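Local coordinates for protein paraflagellar rod component (Trypanosoma brucei, PDB 2Q0X) that is of unknown function but adopts the alpha/beta hydrolase fold and may be a component of the paraflagellar rod, at residues S134-I139 with E296-T301; R39-V44 with E62-D67; E249-H254 with V260-F265; D96-L101 with S129-S134. All blocks are in the same frame, centred on the assembly; numbering follows the deposited sequence.

How the contacts relate
Contacts 1 and 2 form one charged patch: R298 NH1 and R39 NH1 come within 3.5 Å where three arginines gather round the carboxylates of E109 and D295. Contact 4 lies on the other face of the sheet, shares S134 with contact 1, and reaches both through I98, whose CD1 is 3.7 Å from I135 CD1 and whose CG1 is 3.7 Å from L42 CD2. Contact 3, at the far edge strand, is separate, its centre about 26 Å from that of contact 4. In relatives the nucleophile elbow joins the equivalents of strand 110-115 and helix 119-128; contacts 1 and 4 sit by the other ends of these elements.

Contact 1 of 4, residues S134-I139 with E296-T301; sequences SITRVI and EFRTET
R137 and R298 meet through their guanidinium groups, with one nitrogen of R137 poised above the flat head of R298. NH2 of R137 stands 3.1 Å above the plane of the R298 group, displaced toward its rim, so that R298 NE is 3.3 Å from R137 NH2. The two planes are tilted by 34°, too far for a parallel stack, and the side chains approach at a slant. In return, R298 NH2 lies over a face of the R137 group, 3.8 Å from R137 CZ. Both nitrogens of each close pair are donors, and no hydrogen bond crosses here; the flanking acids probably offset the repulsion. R137 NH1 forms a salt bridge with D295, and R298 NH2 one with E109, which also takes a hydrogen bond from T136 OG1.

The CG of R137 leaves beside the backbone N (chi1 -78°), and bends at the next two torsions carry the head out from the strand toward the helix, with NE leaning back to make a weak 3.0 Å bond to T136 O. T136 points its CB toward the helix and meets the R298 chain nearly at right angles, CB lying 4.2 Å from R298 NH2.

These polar groups fasten the start of strand 135-143 to the last turn of helix 280-299, the final helix of the hydrolase fold. Strand 110-115 borders the start of 135-143 on one side and strand 227-232 lies on the other, while V138 faces helix 119-128 and I135 packs on helix 87-104.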
loop_
_atom_site.group_PDB
_atom_site.type_symbol
_atom_site.label_atom_id
_atom_site.label_comp_id
_atom_site.label_asym_id
_atom_site.label_seq_id
_atom_site.Cartn_x
_atom_site.Cartn_y
_atom_site.Cartn_z
ATOM N N SER A 134 3.157 8.924 -26.160
ATOM C CA SER A 134 2.233 9.639 -25.300
ATOM C C SER A 134 2.876 10.159 -23.994
ATOM O O SER A 134 2.259 10.927 -23.249
ATOM C CB SER A 134 1.010 8.752 -25.048
ATOM O OG SER A 134 0.356 8.473 -26.289
ATOM N N ILE A 135 4.122 9.768 -23.720
ATOM C CA ILE A 135 4.841 10.257 -22.537
ATOM C C ILE A 135 5.651 11.506 -22.958
ATOM O O ILE A 135 6.713 11.398 -23.582
ATOM C CB ILE A 135 5.714 9.130 -21.916
ATOM C CG1 ILE A 135 4.814 7.942 -21.522
ATOM C CG2 ILE A 135 6.517 9.654 -20.700
ATOM C CD1 ILE A 135 5.544 6.657 -21.153
ATOM N N THR A 136 5.114 12.693 -22.678
ATOM C CA THR A 136 5.615 13.933 -23.289
ATOM C C THR A 136 6.489 14.779 -22.362
ATOM O O THR A 136 7.133 15.729 -22.793
ATOM C CB THR A 136 4.456 14.808 -23.828
ATOM O OG1 THR A 136 3.511 15.030 -22.790
ATOM C CG2 THR A 136 3.753 14.156 -25.014
ATOM N N ARG A 137 6.506 14.433 -21.089
ATOM C CA ARG A 137 7.307 15.148 -20.099
ATOM C C ARG A 137 7.659 14.178 -19.023
ATOM O O ARG A 137 6.897 13.279 -18.716
ATOM C CB ARG A 137 6.544 16.328 -19.456
ATOM C CG ARG A 137 6.460 17.583 -20.295
ATOM C CD ARG A 137 5.212 17.594 -21.153
ATOM N NE ARG A 137 5.431 18.220 -22.475
ATOM C CZ ARG A 137 5.027 19.435 -22.792
ATOM N NH1 ARG A 137 4.420 20.187 -21.899
ATOM N NH2 ARG A 137 5.219 19.901 -23.993
ATOM N N VAL A 138 8.837 14.374 -18.454
ATOM C CA VAL A 138 9.283 13.596 -17.332
ATOM C C VAL A 138 9.745 14.554 -16.228
ATOM O O VAL A 138 10.428 15.535 -16.485
ATOM C CB VAL A 138 10.399 12.604 -17.744
ATOM C CG1 VAL A 138 10.912 11.863 -16.547
ATOM C CG2 VAL A 138 9.869 11.595 -18.839
ATOM N N ILE A 139 9.346 14.256 -14.997
ATOM C CA ILE A 139 9.781 15.006 -13.827
ATOM C C ILE A 139 10.337 14.016 -12.820
ATOM O O ILE A 139 9.639 13.100 -12.419
ATOM C CB ILE A 139 8.588 15.785 -13.157
ATOM C CG1 ILE A 139 7.914 16.741 -14.148
ATOM C CG2 ILE A 139 9.063 16.488 -11.872
ATOM C CD1 ILE A 139 6.399 16.947 -13.916
ATOM N N GLU A 296 4.554 26.284 -24.090
ATOM C CA GLU A 296 4.886 27.484 -24.856
ATOM C C GLU A 296 5.891 27.133 -25.928
ATOM O O GLU A 296 5.686 27.454 -27.091
ATOM C CB GLU A 296 5.478 28.614 -23.968
ATOM N N PHE A 297 6.967 26.461 -25.538
ATOM C CA PHE A 297 7.981 26.072 -26.503
ATOM C C PHE A 297 7.381 25.257 -27.636
ATOM O O PHE A 297 7.678 25.514 -28.794
ATOM C CB PHE A 297 9.136 25.292 -25.873
ATOM C CG PHE A 297 10.221 24.965 -26.860
ATOM C CD1 PHE A 297 11.195 25.909 -27.172
ATOM C CD2 PHE A 297 10.240 23.738 -27.519
ATOM C CE1 PHE A 297 12.201 25.626 -28.116
ATOM C CE2 PHE A 297 11.232 23.439 -28.455
ATOM C CZ PHE A 297 12.216 24.387 -28.758
ATOM N N ARG A 298 6.536 24.281 -27.306
ATOM C CA ARG A 298 5.959 23.413 -28.346
ATOM C C ARG A 298 5.041 24.184 -29.317
ATOM O O ARG A 298 4.971 23.846 -30.497
ATOM C CB ARG A 298 5.221 22.209 -27.742
ATOM C CG ARG A 298 3.720 22.249 -27.919
ATOM C CD ARG A 298 2.977 21.668 -26.744
ATOM N NE ARG A 298 3.241 20.251 -26.568
ATOM C CZ ARG A 298 2.518 19.449 -25.789
ATOM N NH1 ARG A 298 1.468 19.923 -25.122
ATOM N NH2 ARG A 298 2.845 18.164 -25.687
ATOM N N THR A 299 4.346 25.205 -28.814
ATOM C CA THR A 299 3.394 25.986 -29.623
ATOM C C THR A 299 4.096 26.847 -30.689
ATOM O O THR A 299 3.465 27.297 -31.656
ATOM C CB THR A 299 2.498 26.866 -28.717
ATOM O OG1 THR A 299 1.869 26.040 -27.726
ATOM C CG2 THR A 299 1.420 27.584 -29.527
ATOM N N GLU A 300 5.393 27.076 -30.496
ATOM C CA GLU A 300 6.256 27.652 -31.515
ATOM C C GLU A 300 6.902 26.507 -32.320
ATOM O O GLU A 300 7.811 25.846 -31.800
ATOM C CB GLU A 300 7.339 28.502 -30.844
ATOM N N THR A 301 6.458 26.228 -33.555
ATOM C CA THR A 301 5.313 26.871 -34.228
ATOM C C THR A 301 4.176 25.867 -34.438
ATOM O O THR A 301 3.869 25.059 -33.547
ATOM C CB THR A 301 5.709 27.447 -35.601
#

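Contact 2 of 4, residues R39-V44 with E62-D67; sequences RCVLWV and EELQGD
R39 grips D67 side-on with two nitrogens, one for each of two acceptor oxygens. NH2 of R39 makes a salt bridge to D67 OD1 at 2.8 Å, and NE of R39 donates to the backbone oxygen, D67 O, at 3.2 Å in a nearly straight bond (170°). Both oxygens lie close to the guanidinium plane, but neither is met in its own plane: NE comes in from above the carbonyl of D67, and NH2 from above its carboxylate. Guanidinium and carboxylate are accordingly turned 62° against each other. The R39 chain is fully extended from CG to NE after a chi1 of 54° that wedges CG between the backbone N and the carbonyl carbon, and this length carries the head across to D67. NH1 of the same group turns to E109 and D295, while W68 supplies a cation-pi contact, so the head is fixed from several directions.

The segments belong to the beta-alpha-beta unit in which strand 40-44 leads through helix 57-64 to its parallel neighbour, strand 69-73. Residues 62-67 form the exit from that helix. D67 N bonds to L64 O at 2.9 Å, and G66 takes a positive phi of 91°, a backbone shape that by itself calls for glycine; together they swing D67 back toward R39.

Deeper in, the contact turns apolar. V41 and L64 aim their CB atoms at each other and cross at about a right angle, V41 CG2 touching L64 CD1 at 4.2 Å. L291 of helix 280-299 packs against both, and F70 and F113 on the adjoining strands press on V41.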
loop_
_atom_site.group_PDB
_atom_site.type_symbol
_atom_site.label_atom_id
_atom_site.label_comp_id
_atom_site.label_asym_id
_atom_site.label_seq_id
_atom_site.Cartn_x
_atom_site.Cartn_y
_atom_site.Cartn_z
ATOM N N ARG A 39 -5.261 15.289 -20.228
ATOM C CA ARG A 39 -3.901 14.801 -20.066
ATOM C C ARG A 39 -3.610 14.776 -18.579
ATOM O O ARG A 39 -4.283 15.453 -17.820
ATOM C CB ARG A 39 -2.903 15.704 -20.789
ATOM C CG ARG A 39 -3.005 17.170 -20.397
ATOM C CD ARG A 39 -2.090 18.031 -21.209
ATOM N NE ARG A 39 -2.076 19.411 -20.734
ATOM C CZ ARG A 39 -1.270 20.356 -21.217
ATOM N NH1 ARG A 39 -0.416 20.083 -22.195
ATOM N NH2 ARG A 39 -1.333 21.594 -20.725
ATOM N N CYS A 40 -2.610 14.009 -18.158
ATOM C CA CYS A 40 -2.358 13.849 -16.735
ATOM C C CYS A 40 -0.893 13.832 -16.348
ATOM O O CYS A 40 -0.033 13.377 -17.103
ATOM C CB CYS A 40 -3.045 12.573 -16.202
ATOM S SG CYS A 40 -2.442 10.990 -16.870
ATOM N N VAL A 41 -0.622 14.333 -15.143
ATOM C CA VAL A 41 0.592 13.991 -14.432
ATOM C C VAL A 41 0.358 12.682 -13.655
ATOM O O VAL A 41 -0.616 12.560 -12.917
ATOM C CB VAL A 41 1.009 15.108 -13.475
ATOM C CG1 VAL A 41 2.213 14.670 -12.636
ATOM C CG2 VAL A 41 1.309 16.379 -14.283
ATOM N N LEU A 42 1.231 11.696 -13.877
ATOM C CA LEU A 42 1.174 10.419 -13.212
ATOM C C LEU A 42 2.374 10.287 -12.288
ATOM O O LEU A 42 3.537 10.317 -12.738
ATOM C CB LEU A 42 1.181 9.289 -14.232
ATOM C CG LEU A 42 1.264 7.847 -13.710
ATOM C CD1 LEU A 42 0.153 7.568 -12.708
ATOM C CD2 LEU A 42 1.245 6.832 -14.902
ATOM N N TRP A 43 2.075 10.070 -11.008
ATOM C CA TRP A 43 3.084 9.952 -9.971
ATOM C C TRP A 43 3.292 8.494 -9.524
ATOM O O TRP A 43 2.345 7.781 -9.243
ATOM C CB TRP A 43 2.712 10.808 -8.759
ATOM C CG TRP A 43 3.657 10.594 -7.618
ATOM C CD1 TRP A 43 4.897 11.146 -7.469
ATOM C CD2 TRP A 43 3.463 9.742 -6.486
ATOM N NE1 TRP A 43 5.476 10.699 -6.321
ATOM C CE2 TRP A 43 4.621 9.826 -5.701
ATOM C CE3 TRP A 43 2.426 8.911 -6.067
ATOM C CZ2 TRP A 43 4.764 9.127 -4.513
ATOM C CZ3 TRP A 43 2.577 8.210 -4.893
ATOM C CH2 TRP A 43 3.738 8.321 -4.132
ATOM N N VAL A 44 4.552 8.096 -9.445
ATOM C CA VAL A 44 4.960 6.847 -8.832
ATOM C C VAL A 44 6.140 7.167 -7.901
ATOM O O VAL A 44 6.971 8.017 -8.187
ATOM C CB VAL A 44 5.286 5.728 -9.936
ATOM C CG1 VAL A 44 6.499 6.026 -10.706
ATOM C CG2 VAL A 44 5.379 4.371 -9.299
ATOM N N GLU A 62 -4.633 20.818 -7.242
ATOM C CA GLU A 62 -5.505 21.971 -7.255
ATOM C C GLU A 62 -5.064 23.023 -8.286
ATOM O O GLU A 62 -5.882 23.538 -9.058
ATOM C CB GLU A 62 -5.524 22.579 -5.844
ATOM C CG GLU A 62 -6.673 23.443 -5.534
ATOM C CD GLU A 62 -6.688 23.818 -4.053
ATOM O OE1 GLU A 62 -5.815 24.637 -3.648
ATOM O OE2 GLU A 62 -7.556 23.286 -3.299
ATOM N N GLU A 63 -3.772 23.336 -8.277
ATOM C CA GLU A 63 -3.197 24.313 -9.208
ATOM C C GLU A 63 -3.244 23.836 -10.653
ATOM O O GLU A 63 -3.532 24.626 -11.541
ATOM C CB GLU A 63 -1.767 24.681 -8.809
ATOM C CG GLU A 63 -1.697 25.576 -7.576
ATOM C CD GLU A 63 -2.394 26.922 -7.779
ATOM O OE1 GLU A 63 -2.267 27.522 -8.883
ATOM O OE2 GLU A 63 -3.065 27.380 -6.824
ATOM N N LEU A 64 -3.004 22.538 -10.855
ATOM C CA LEU A 64 -3.084 21.888 -12.171
ATOM C C LEU A 64 -4.491 21.805 -12.755
ATOM O O LEU A 64 -4.649 21.633 -13.961
ATOM C CB LEU A 64 -2.513 20.455 -12.084
ATOM C CG LEU A 64 -0.990 20.304 -11.957
ATOM C CD1 LEU A 64 -0.614 18.884 -11.585
ATOM C CD2 LEU A 64 -0.315 20.746 -13.255
ATOM N N GLN A 65 -5.505 21.904 -11.898
ATOM C CA GLN A 65 -6.892 21.650 -12.275
ATOM C C GLN A 65 -7.329 22.494 -13.469
ATOM O O GLN A 65 -7.097 23.701 -13.499
ATOM C CB GLN A 65 -7.813 21.940 -11.093
ATOM C CG GLN A 65 -9.241 21.485 -11.305
ATOM C CD GLN A 65 -10.220 22.612 -11.168
ATOM O OE1 GLN A 65 -11.063 22.616 -10.255
ATOM N NE2 GLN A 65 -10.125 23.596 -12.070
ATOM N N GLY A 66 -7.983 21.843 -14.431
ATOM C CA GLY A 66 -8.362 22.469 -15.689
ATOM C C GLY A 66 -7.318 22.309 -16.782
ATOM O O GLY A 66 -7.610 22.546 -17.959
ATOM N N ASP A 67 -6.110 21.892 -16.404
ATOM C CA ASP A 67 -4.973 21.876 -17.323
ATOM C C ASP A 67 -4.369 20.468 -17.387
ATOM O O ASP A 67 -4.279 19.881 -18.465
ATOM C CB ASP A 67 -3.941 22.923 -16.883
ATOM C CG ASP A 67 -2.870 23.157 -17.914
ATOM O OD1 ASP A 67 -3.154 22.990 -19.115
ATOM O OD2 ASP A 67 -1.736 23.510 -17.530
#

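Contact 3 of 4, residues E249-H254 with V260-F265; sequences EGVRDH and VTVSYF
V251 and V260 face each other between helix and strand, and their torsions decide which methyls meet. V251 sends CG1 anti to its backbone N (chi1 174°), out toward the strand. V260 has CG1 lodged between its backbone N and carbonyl carbon (chi1 49°), which spreads both of its methyls over the helix. V251 CG1 thus lies 4.0 Å from V260 CG1; its still closer approach to V260 CG2 is too short to be real, and the exact fit there is doubtful. V262, two residues along on the same face of the strand, adds CG2 at 4.1 Å from V251 CG1. On the more exposed side, V260 CG1 rests 4.0 Å from R252 CA, with R252 CG passing alongside.

Helix 249-254 and strand 260-264 run almost antiparallel (166°), their axes 8.8 Å apart. They are the closing half of the beta-alpha-beta unit that begins with strand 227-232, and the strand forms one edge of the main sheet within this chain. V204 and C208 of helix 200-209 cover V251 as well.

In the last turn of the helix, H254 ND1 donates to G250 O at 3.0 Å, in the carbonyl plane and on a lone pair. With no hydrogen bond between the two segments, their attachment rests on the packing of aliphatic groups, and V251 is the hub.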
loop_
_atom_site.group_PDB
_atom_site.type_symbol
_atom_site.label_atom_id
_atom_site.label_comp_id
_atom_site.label_asym_id
_atom_site.label_seq_id
_atom_site.Cartn_x
_atom_site.Cartn_y
_atom_site.Cartn_z
ATOM N N GLU A 249 26.184 20.339 -16.973
ATOM C CA GLU A 249 26.831 19.974 -18.223
ATOM C C GLU A 249 26.565 18.527 -18.659
ATOM O O GLU A 249 26.274 18.268 -19.837
ATOM C CB GLU A 249 28.339 20.217 -18.104
ATOM C CG GLU A 249 29.092 19.952 -19.380
ATOM C CD GLU A 249 30.571 20.167 -19.237
ATOM O OE1 GLU A 249 30.980 21.135 -18.556
ATOM O OE2 GLU A 249 31.325 19.375 -19.843
ATOM N N GLY A 250 26.670 17.588 -17.722
ATOM C CA GLY A 250 26.444 16.175 -18.015
ATOM C C GLY A 250 25.027 15.870 -18.439
ATOM O O GLY A 250 24.793 15.101 -19.380
ATOM N N VAL A 251 24.065 16.468 -17.750
ATOM C CA VAL A 251 22.675 16.263 -18.073
ATOM C C VAL A 251 22.330 16.888 -19.428
ATOM O O VAL A 251 21.697 16.238 -20.247
ATOM C CB VAL A 251 21.720 16.755 -16.913
ATOM C CG1 VAL A 251 20.276 16.661 -17.353
ATOM C CG2 VAL A 251 21.950 15.929 -15.608
ATOM N N ARG A 252 22.772 18.116 -19.685
ATOM C CA ARG A 252 22.502 18.786 -20.968
ATOM C C ARG A 252 23.096 18.106 -22.191
ATOM O O ARG A 252 22.499 18.120 -23.288
ATOM C CB ARG A 252 23.036 20.205 -20.949
ATOM C CG ARG A 252 22.246 21.139 -20.075
ATOM C CD ARG A 252 22.850 22.524 -20.175
ATOM N NE ARG A 252 22.079 23.546 -19.464
ATOM C CZ ARG A 252 22.488 24.800 -19.277
ATOM N NH1 ARG A 252 23.673 25.205 -19.735
ATOM N NH2 ARG A 252 21.713 25.656 -18.617
ATOM N N ASP A 253 24.295 17.549 -22.013
ATOM C CA ASP A 253 25.026 16.945 -23.116
ATOM C C ASP A 253 24.627 15.499 -23.399
ATOM O O ASP A 253 24.944 14.967 -24.473
ATOM C CB ASP A 253 26.528 17.007 -22.836
ATOM C CG ASP A 253 27.088 18.412 -22.937
ATOM O OD1 ASP A 253 26.316 19.361 -23.162
ATOM O OD2 ASP A 253 28.310 18.566 -22.769
ATOM N N HIS A 254 23.972 14.859 -22.430
ATOM C CA HIS A 254 23.680 13.434 -22.514
ATOM C C HIS A 254 22.231 13.053 -22.390
ATOM O O HIS A 254 21.898 11.906 -22.589
ATOM C CB HIS A 254 24.551 12.661 -21.518
ATOM C CG HIS A 254 26.014 12.832 -21.777
ATOM N ND1 HIS A 254 26.825 13.619 -20.987
ATOM C CD2 HIS A 254 26.798 12.369 -22.775
ATOM C CE1 HIS A 254 28.051 13.618 -21.478
ATOM N NE2 HIS A 254 28.059 12.872 -22.569
ATOM N N VAL A 260 16.112 20.142 -21.007
ATOM C CA VAL A 260 16.264 19.638 -19.664
ATOM C C VAL A 260 16.478 20.822 -18.715
ATOM O O VAL A 260 17.208 21.752 -19.024
ATOM C CB VAL A 260 17.370 18.535 -19.546
ATOM C CG1 VAL A 260 18.622 18.940 -20.190
ATOM C CG2 VAL A 260 17.629 18.180 -18.070
ATOM N N THR A 261 15.774 20.791 -17.591
ATOM C CA THR A 261 15.885 21.803 -16.539
ATOM C C THR A 261 16.374 21.090 -15.292
ATOM O O THR A 261 15.864 20.026 -14.952
ATOM C CB THR A 261 14.528 22.453 -16.252
ATOM O OG1 THR A 261 14.055 23.109 -17.436
ATOM C CG2 THR A 261 14.626 23.462 -15.098
ATOM N N VAL A 262 17.388 21.657 -14.641
ATOM C CA VAL A 262 17.920 21.095 -13.407
ATOM C C VAL A 262 17.746 22.140 -12.316
ATOM O O VAL A 262 18.346 23.210 -12.378
ATOM C CB VAL A 262 19.404 20.684 -13.533
ATOM C CG1 VAL A 262 19.897 20.091 -12.223
ATOM C CG2 VAL A 262 19.597 19.683 -14.705
ATOM N N SER A 263 16.886 21.836 -11.340
ATOM C CA SER A 263 16.581 22.788 -10.261
ATOM C C SER A 263 16.881 22.163 -8.904
ATOM O O SER A 263 16.711 20.940 -8.700
ATOM C CB SER A 263 15.111 23.224 -10.293
ATOM O OG SER A 263 14.807 23.980 -11.452
ATOM N N TYR A 264 17.325 23.024 -7.998
ATOM C CA TYR A 264 17.634 22.667 -6.630
ATOM C C TYR A 264 16.541 23.192 -5.674
ATOM O O TYR A 264 16.016 24.293 -5.856
ATOM C CB TYR A 264 19.019 23.215 -6.268
ATOM C CG TYR A 264 20.116 22.458 -6.992
ATOM C CD1 TYR A 264 20.546 22.844 -8.262
ATOM C CD2 TYR A 264 20.683 21.326 -6.425
ATOM C CE1 TYR A 264 21.546 22.120 -8.938
ATOM C CE2 TYR A 264 21.676 20.602 -7.084
ATOM C CZ TYR A 264 22.109 21.009 -8.331
ATOM O OH TYR A 264 23.076 20.273 -8.966
ATOM N N PHE A 265 16.188 22.364 -4.690
ATOM C CA PHE A 265 15.095 22.663 -3.765
ATOM C C PHE A 265 15.569 22.626 -2.322
ATOM O O PHE A 265 16.394 21.785 -1.947
ATOM C CB PHE A 265 13.926 21.707 -4.015
ATOM C CG PHE A 265 13.377 21.842 -5.402
ATOM C CD1 PHE A 265 14.030 21.253 -6.480
ATOM C CD2 PHE A 265 12.268 22.639 -5.650
ATOM C CE1 PHE A 265 13.564 21.428 -7.766
ATOM C CE2 PHE A 265 11.803 22.812 -6.936
ATOM C CZ PHE A 265 12.453 22.198 -7.996
#

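Contact 4 of 4, residues D96-L101 with S129-S134; sequences DLIGIL and SAHKSS
H131 closes an ST turn that starts at S129, just past helix 119-128, and lays its ring against G99 of helix 87-104, linking two helices of the hydrolase fold. In the turn, S129 OG accepts from H131 N at 2.8 Å. With CG beside the backbone N (chi1 -52°), the imidazole reaches over to the helix, where G99, lacking a side chain, lets the ring lie directly on the backbone. G99 CA sits 3.8 Å from the ring centroid and 29° off its normal, a CH-pi contact over the face; G99 CA is 3.5 Å from both H131 CE1 and H131 NE2. The opposite face is covered by A130 CB, centred 4.0 Å above the plane, so the ring is sandwiched. I98 slides past H131 in the reverse direction, its CG2 3.8 Å from H131 CB, and carries on inward to L42 and I135.

D95 ties the turn down from the helix side, accepting from A130 N, bonding S129 OG and taking a weak hydrogen bond from H131 ND1. D95, and more distantly D96, whose OD1 is 6.7 Å from H131 ND1, would be expected to favour a protonated imidazole, though the charge itself is not seen.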
loop_
_atom_site.group_PDB
_atom_site.type_symbol
_atom_site.label_atom_id
_atom_site.label_comp_id
_atom_site.label_asym_id
_atom_site.label_seq_id
_atom_site.Cartn_x
_atom_site.Cartn_y
_atom_site.Cartn_z
ATOM N N ASP A 96 1.183 -0.665 -18.178
ATOM C CA ASP A 96 -0.203 -1.121 -18.276
ATOM C C ASP A 96 -1.197 -0.049 -17.790
ATOM O O ASP A 96 -2.266 0.126 -18.365
ATOM C CB ASP A 96 -0.411 -2.421 -17.469
ATOM C CG ASP A 96 0.449 -3.599 -17.983
ATOM O OD1 ASP A 96 0.910 -3.544 -19.154
ATOM O OD2 ASP A 96 0.658 -4.586 -17.215
ATOM N N LEU A 97 -0.861 0.663 -16.722
ATOM C CA LEU A 97 -1.721 1.756 -16.257
ATOM C C LEU A 97 -1.733 2.906 -17.276
ATOM O O LEU A 97 -2.792 3.440 -17.600
ATOM C CB LEU A 97 -1.280 2.256 -14.873
ATOM C CG LEU A 97 -2.033 3.477 -14.345
ATOM C CD1 LEU A 97 -3.572 3.236 -14.403
ATOM C CD2 LEU A 97 -1.530 3.926 -12.943
ATOM N N ILE A 98 -0.562 3.268 -17.790
ATOM C CA ILE A 98 -0.481 4.282 -18.838
ATOM C C ILE A 98 -1.410 3.937 -20.012
ATOM O O ILE A 98 -2.186 4.778 -20.459
ATOM C CB ILE A 98 0.961 4.514 -19.317
ATOM C CG1 ILE A 98 1.804 5.110 -18.180
ATOM C CG2 ILE A 98 0.996 5.451 -20.548
ATOM C CD1 ILE A 98 3.327 5.199 -18.506
ATOM N N GLY A 99 -1.337 2.697 -20.495
ATOM C CA GLY A 99 -2.259 2.208 -21.490
ATOM C C GLY A 99 -3.734 2.373 -21.152
ATOM O O GLY A 99 -4.540 2.802 -22.002
ATOM N N ILE A 100 -4.100 2.009 -19.928
ATOM C CA ILE A 100 -5.465 2.192 -19.435
ATOM C C ILE A 100 -5.870 3.669 -19.448
ATOM O O ILE A 100 -6.933 4.034 -19.927
ATOM C CB ILE A 100 -5.605 1.630 -18.006
ATOM C CG1 ILE A 100 -5.637 0.101 -18.044
ATOM C CG2 ILE A 100 -6.847 2.226 -17.274
ATOM C CD1 ILE A 100 -5.228 -0.526 -16.685
ATOM N N LEU A 101 -5.012 4.528 -18.933
ATOM C CA LEU A 101 -5.309 5.957 -18.915
ATOM C C LEU A 101 -5.519 6.556 -20.317
ATOM O O LEU A 101 -6.420 7.383 -20.542
ATOM C CB LEU A 101 -4.179 6.707 -18.219
ATOM C CG LEU A 101 -4.074 6.504 -16.706
ATOM C CD1 LEU A 101 -2.791 7.087 -16.177
ATOM C CD2 LEU A 101 -5.306 7.125 -15.994
ATOM N N SER A 129 8.662 1.325 -22.928
ATOM C CA SER A 129 7.213 1.540 -22.959
ATOM C C SER A 129 6.574 1.199 -24.319
ATOM O O SER A 129 7.153 1.463 -25.372
ATOM C CB SER A 129 6.864 2.980 -22.610
ATOM O OG SER A 129 5.459 3.178 -22.582
ATOM N N ALA A 130 5.374 0.625 -24.281
ATOM C CA ALA A 130 4.546 0.491 -25.477
ATOM C C ALA A 130 3.857 1.806 -25.821
ATOM O O ALA A 130 3.098 1.850 -26.779
ATOM C CB ALA A 130 3.490 -0.609 -25.280
ATOM N N HIS A 131 4.116 2.863 -25.028
ATOM C CA HIS A 131 3.361 4.110 -25.075
ATOM C C HIS A 131 4.248 5.347 -25.089
ATOM O O HIS A 131 3.800 6.435 -24.730
ATOM C CB HIS A 131 2.400 4.180 -23.877
ATOM C CG HIS A 131 1.532 2.962 -23.728
ATOM N ND1 HIS A 131 1.681 2.061 -22.698
ATOM C CD2 HIS A 131 0.529 2.488 -24.494
ATOM C CE1 HIS A 131 0.792 1.093 -22.829
ATOM N NE2 HIS A 131 0.087 1.325 -23.917
ATOM N N LYS A 132 5.495 5.184 -25.515
ATOM C CA LYS A 132 6.492 6.252 -25.491
ATOM C C LYS A 132 6.057 7.561 -26.177
ATOM O O LYS A 132 6.521 8.633 -25.776
ATOM C CB LYS A 132 7.789 5.796 -26.183
ATOM C CG LYS A 132 8.577 4.706 -25.469
ATOM C CD LYS A 132 9.911 4.487 -26.168
ATOM C CE LYS A 132 10.420 3.044 -25.996
ATOM N NZ LYS A 132 11.763 2.875 -26.636
ATOM N N SER A 133 5.233 7.467 -27.233
ATOM C CA SER A 133 4.762 8.661 -27.958
ATOM C C SER A 133 3.820 9.530 -27.134
ATOM O O SER A 133 3.680 10.722 -27.385
ATOM C CB SER A 133 4.062 8.279 -29.271
ATOM O OG SER A 133 4.965 7.634 -30.167
ATOM N N SER A 134 3.157 8.924 -26.160
ATOM C CA SER A 134 2.233 9.639 -25.300
ATOM C C SER A 134 2.876 10.159 -23.994
ATOM O O SER A 134 2.259 10.927 -23.249
ATOM C CB SER A 134 1.010 8.752 -25.048
ATOM O OG SER A 134 0.356 8.473 -26.289
#